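Glycosyl hydrolase family 61, 2 protein (Heterobasidion irregulare TC 32-1, PDB 5NNS) cleaves cellulose oxidatively as a secreted copper-dependent lytic polysaccharide monooxygenase, attacking glycosidic bonds with specific oxidation at C1. Local coordinates at residues T28-D34 / N50-L56. Sequence-based numbering, arbitrary orientation.
Sequences TIQREWD and NINGASL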
ATOM      1  N   THR A  28      -3.589 -15.215  -8.788  1.00 21.08           N
ATOM      2  CA  THR A  28      -4.139 -13.937  -8.360  1.00 21.04           C
ATOM      3  C   THR A  28      -3.444 -12.767  -9.036  1.00 20.60           C
ATOM      4  O   THR A  28      -2.326 -12.899  -9.539  1.00 20.63           O
ATOM      5  CB  THR A  28      -4.054 -13.770  -6.820  1.00 21.45           C
ATOM      6  OG1 THR A  28      -4.348 -12.414  -6.454  1.00 21.58           O
ATOM      7  CG2 THR A  28      -2.670 -14.144  -6.288  1.00 21.80           C
ATOM      8  N   ILE A  29      -4.118 -11.620  -9.035  1.00 20.12           N
ATOM      9  CA  ILE A  29      -3.480 -10.360  -9.425  1.00 19.64           C
ATOM     10  C   ILE A  29      -2.440  -9.895  -8.397  1.00 18.95           C
ATOM     11  O   ILE A  29      -1.571  -9.078  -8.716  1.00 19.07           O
ATOM     12  CB  ILE A  29      -4.499  -9.227  -9.694  1.00 19.92           C
ATOM     13  CG1 ILE A  29      -5.321  -8.870  -8.440  1.00 19.82           C
ATOM     14  CG2 ILE A  29      -5.407  -9.604 -10.857  1.00 19.76           C
ATOM     15  CD1 ILE A  29      -6.034  -7.542  -8.562  1.00 19.99           C
ATOM     16  N   GLN A  30      -2.541 -10.419  -7.177  1.00 18.20           N
ATOM     17  CA  GLN A  30      -1.715  -9.992  -6.059  1.00 17.94           C
ATOM     18  C   GLN A  30      -0.360 -10.702  -6.026  1.00 17.94           C
ATOM     19  O   GLN A  30      -0.267 -11.885  -6.358  1.00 18.47           O
ATOM     20  CB  GLN A  30      -2.456 -10.254  -4.750  1.00 17.51           C
ATOM     21  CG  GLN A  30      -2.046  -9.328  -3.628  1.00 17.28           C
ATOM     22  CD  GLN A  30      -2.773  -9.607  -2.342  1.00 16.97           C
ATOM     23  OE1 GLN A  30      -2.997 -10.766  -1.982  1.00 16.56           O
ATOM     24  NE2 GLN A  30      -3.131  -8.545  -1.624  1.00 16.40           N
ATOM     25  N   ARG A  31       0.678  -9.969  -5.617  1.00 17.63           N
ATOM     26  CA  ARG A  31       1.999 -10.547  -5.374  1.00 17.26           C
ATOM     27  C   ARG A  31       1.979 -11.376  -4.093  1.00 17.11           C
ATOM     28  O   ARG A  31       1.201 -11.097  -3.171  1.00 16.80           O
ATOM     29  CB  ARG A  31       3.080  -9.459  -5.277  1.00 17.36           C
ATOM     30  CG  ARG A  31       3.401  -8.754  -6.589  1.00 17.14           C
ATOM     31  CD  ARG A  31       3.780  -9.742  -7.685  1.00 17.15           C
ATOM     32  NE  ARG A  31       4.554  -9.125  -8.765  1.00 17.00           N
ATOM     33  CZ  ARG A  31       5.877  -8.934  -8.764  1.00 16.76           C
ATOM     34  NH1 ARG A  31       6.637  -9.297  -7.730  1.00 16.71           N
ATOM     35  NH2 ARG A  31       6.450  -8.366  -9.817  1.00 16.92           N
ATOM     36  N   GLU A  32       2.831 -12.400  -4.055  1.00 16.46           N
ATOM     37  CA  GLU A  32       2.861 -13.350  -2.946  1.00 16.16           C
ATOM     38  C   GLU A  32       3.276 -12.657  -1.656  1.00 15.91           C
ATOM     39  O   GLU A  32       4.283 -11.963  -1.628  1.00 16.29           O
ATOM     40  CB  GLU A  32       3.832 -14.494  -3.250  1.00 16.40           C
ATOM     41  CG  GLU A  32       4.159 -15.418  -2.078  1.00 16.61           C
ATOM     42  CD  GLU A  32       5.048 -16.588  -2.473  1.00 16.97           C
ATOM     43  OE1 GLU A  32       5.333 -16.755  -3.678  1.00 17.50           O
ATOM     44  OE2 GLU A  32       5.473 -17.344  -1.577  1.00 16.94           O
ATOM     45  N   TRP A  33       2.486 -12.845  -0.606  1.00 15.35           N
ATOM     46  CA  TRP A  33       2.868 -12.442   0.744  1.00 14.93           C
ATOM     47  C   TRP A  33       2.543 -13.598   1.678  1.00 14.82           C
ATOM     48  O   TRP A  33       1.440 -14.131   1.645  1.00 14.53           O
ATOM     49  CB  TRP A  33       2.164 -11.136   1.154  1.00 14.60           C
ATOM     50  CG  TRP A  33       0.649 -11.153   1.129  1.00 14.35           C
ATOM     51  CD1 TRP A  33      -0.161 -11.142   0.032  1.00 14.22           C
ATOM     52  CD2 TRP A  33      -0.221 -11.141   2.265  1.00 14.10           C
ATOM     53  NE1 TRP A  33      -1.480 -11.138   0.415  1.00 14.07           N
ATOM     54  CE2 TRP A  33      -1.545 -11.130   1.781  1.00 14.05           C
ATOM     55  CE3 TRP A  33      -0.007 -11.131   3.649  1.00 14.25           C
ATOM     56  CZ2 TRP A  33      -2.659 -11.129   2.632  1.00 14.07           C
ATOM     57  CZ3 TRP A  33      -1.115 -11.120   4.505  1.00 14.14           C
ATOM     58  CH2 TRP A  33      -2.424 -11.116   3.987  1.00 14.19           C
ATOM     59  N   ASP A  34       3.508 -13.983   2.507  1.00 15.31           N
ATOM     60  CA  ASP A  34       3.497 -15.296   3.169  1.00 15.54           C
ATOM     61  C   ASP A  34       2.987 -15.373   4.613  1.00 15.44           C
ATOM     62  O   ASP A  34       2.697 -16.475   5.088  1.00 15.53           O
ATOM     63  CB  ASP A  34       4.900 -15.905   3.098  1.00 16.23           C
ATOM     64  CG  ASP A  34       5.375 -16.107   1.662  1.00 16.79           C
ATOM     65  OD1 ASP A  34       4.569 -16.558   0.829  1.00 17.13           O
ATOM     66  OD2 ASP A  34       6.552 -15.811   1.365  1.00 17.44           O
ATOM     67  N   ASN A  50       6.053  -6.917   0.332  1.00 15.71           N
ATOM     68  CA  ASN A  50       6.074  -7.883   1.435  1.00 15.43           C
ATOM     69  C   ASN A  50       7.012  -9.055   1.161  1.00 15.45           C
ATOM     70  O   ASN A  50       7.660  -9.102   0.121  1.00 15.28           O
ATOM     71  CB  ASN A  50       4.656  -8.383   1.783  1.00 15.16           C
ATOM     72  CG  ASN A  50       4.420  -8.490   3.283  1.00 14.92           C
ATOM     73  OD1 ASN A  50       5.323  -8.865   4.046  1.00 14.58           O
ATOM     74  ND2 ASN A  50       3.201  -8.178   3.711  1.00 14.64           N
ATOM     75  N   ILE A  51       7.097  -9.970   2.125  1.00 15.73           N
ATOM     76  CA  ILE A  51       7.918 -11.166   2.033  1.00 16.09           C
ATOM     77  C   ILE A  51       7.045 -12.349   1.569  1.00 16.71           C
ATOM     78  O   ILE A  51       6.036 -12.638   2.206  1.00 16.40           O
ATOM     79  CB  ILE A  51       8.576 -11.500   3.393  1.00 15.99           C
ATOM     80  CG1 ILE A  51       9.567 -10.394   3.790  1.00 15.97           C
ATOM     81  CG2 ILE A  51       9.300 -12.849   3.336  1.00 16.06           C
ATOM     82  CD1 ILE A  51       9.972 -10.406   5.254  1.00 15.96           C
ATOM     83  N   ASN A  52       7.405 -13.046   0.485  1.00 17.30           N
ATOM     84  CA  ASN A  52       8.595 -12.769  -0.341  1.00 17.58           C
ATOM     85  C   ASN A  52       8.334 -11.759  -1.467  1.00 17.98           C
ATOM     86  O   ASN A  52       9.269 -11.344  -2.145  1.00 18.77           O
ATOM     87  CB  ASN A  52       9.196 -14.069  -0.900  1.00 17.63           C
ATOM     88  CG  ASN A  52       8.230 -14.861  -1.766  1.00 17.72           C
ATOM     89  OD1 ASN A  52       7.166 -14.379  -2.158  1.00 17.83           O
ATOM     90  ND2 ASN A  52       8.602 -16.094  -2.065  1.00 18.06           N
ATOM     91  N   GLY A  53       7.075 -11.375  -1.678  1.00 18.18           N
ATOM     92  CA  GLY A  53       6.715 -10.422  -2.732  1.00 18.46           C
ATOM     93  C   GLY A  53       6.816 -11.002  -4.133  1.00 18.96           C
ATOM     94  O   GLY A  53       6.776 -10.261  -5.119  1.00 18.50           O
ATOM     95  N   ALA A  54       6.903 -12.330  -4.224  1.00 19.64           N
ATOM     96  CA  ALA A  54       7.248 -12.991  -5.471  1.00 20.13           C
ATOM     97  C   ALA A  54       6.101 -12.947  -6.472  1.00 20.68           C
ATOM     98  O   ALA A  54       4.920 -12.950  -6.104  1.00 21.05           O
ATOM     99  CB  ALA A  54       7.663 -14.433  -5.214  1.00 20.26           C
ATOM    100  N   SER A  55       6.478 -12.872  -7.741  1.00 20.94           N
ATOM    101  CA  SER A  55       5.568 -13.088  -8.851  1.00 21.26           C
ATOM    102  C   SER A  55       5.132 -14.555  -8.860  1.00 21.47           C
ATOM    103  O   SER A  55       5.856 -15.421  -8.381  1.00 20.73           O
ATOM    104  CB  SER A  55       6.292 -12.756 -10.155  1.00 21.39           C
ATOM    105  OG  SER A  55       5.479 -12.976 -11.284  1.00 21.48           O
ATOM    106  N   LEU A  56       3.952 -14.819  -9.414  1.00 22.33           N
ATOM    107  CA  LEU A  56       3.441 -16.186  -9.561  1.00 23.54           C
ATOM    108  C   LEU A  56       3.675 -16.790 -10.959  1.00 24.14           C
ATOM    109  O   LEU A  56       3.076 -17.814 -11.295  1.00 23.89           O
ATOM    110  CB  LEU A  56       1.951 -16.223  -9.201  1.00 23.53           C
ATOM    111  CG  LEU A  56       1.600 -15.771  -7.779  1.00 23.51           C
ATOM    112  CD1 LEU A  56       0.094 -15.696  -7.618  1.00 23.74           C
ATOM    113  CD2 LEU A  56       2.202 -16.707  -6.745  1.00 23.60           C
TER
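Glu32 and Ala54 are joined by a nearly straight backbone bond, Glu32 N to Ala54 O at 3.0 Å with 170° at the hydrogen. Glu32 O receives a weak bond from Gly53 N, and Asp34 N donates to Ile51 O at 2.9 Å, so residues 28-34 and 50-56, two stretches of the same long loop, are laced together although neither forms a regular strand. Gly53 fits this path with a positive phi of 72°, just after the cis peptide that precedes Asn52.

Arg31 adds a side-chain bond. Its chain folds about the CB-CG bond (chi2 -55°) and brings NH1 to Gly53 O at 2.8 Å, with the oxygen lying in the guanidinium plane, while Ser55 CB lies over one face, 4.1 Å from Arg31 CZ. NE bonds to Gln172 OE1, and NH2 to the carbonyls of Cys96 and Ala99. The Glu32 carboxylate lies across the Asn52 amide, their planes 62° apart; Asn52 OD1 accepts from Ala54 N at 2.9 Å, closing an Asx turn. Asp34 OD2 takes a weak bond from Asn52 N. At the other end Thr28 CG2 presses tightly on Leu56 CD1, 3.4 Å away.

Further out, Asn50 ND2 bonds to Pro168 O and Glu169 OE2, beside the Cys49–Cys170 disulfide. This loop, between strands 12-15 and 63-66, packs on strand 165-176 of the AA9 beta-sandwich, which carries the copper ligand Tyr167.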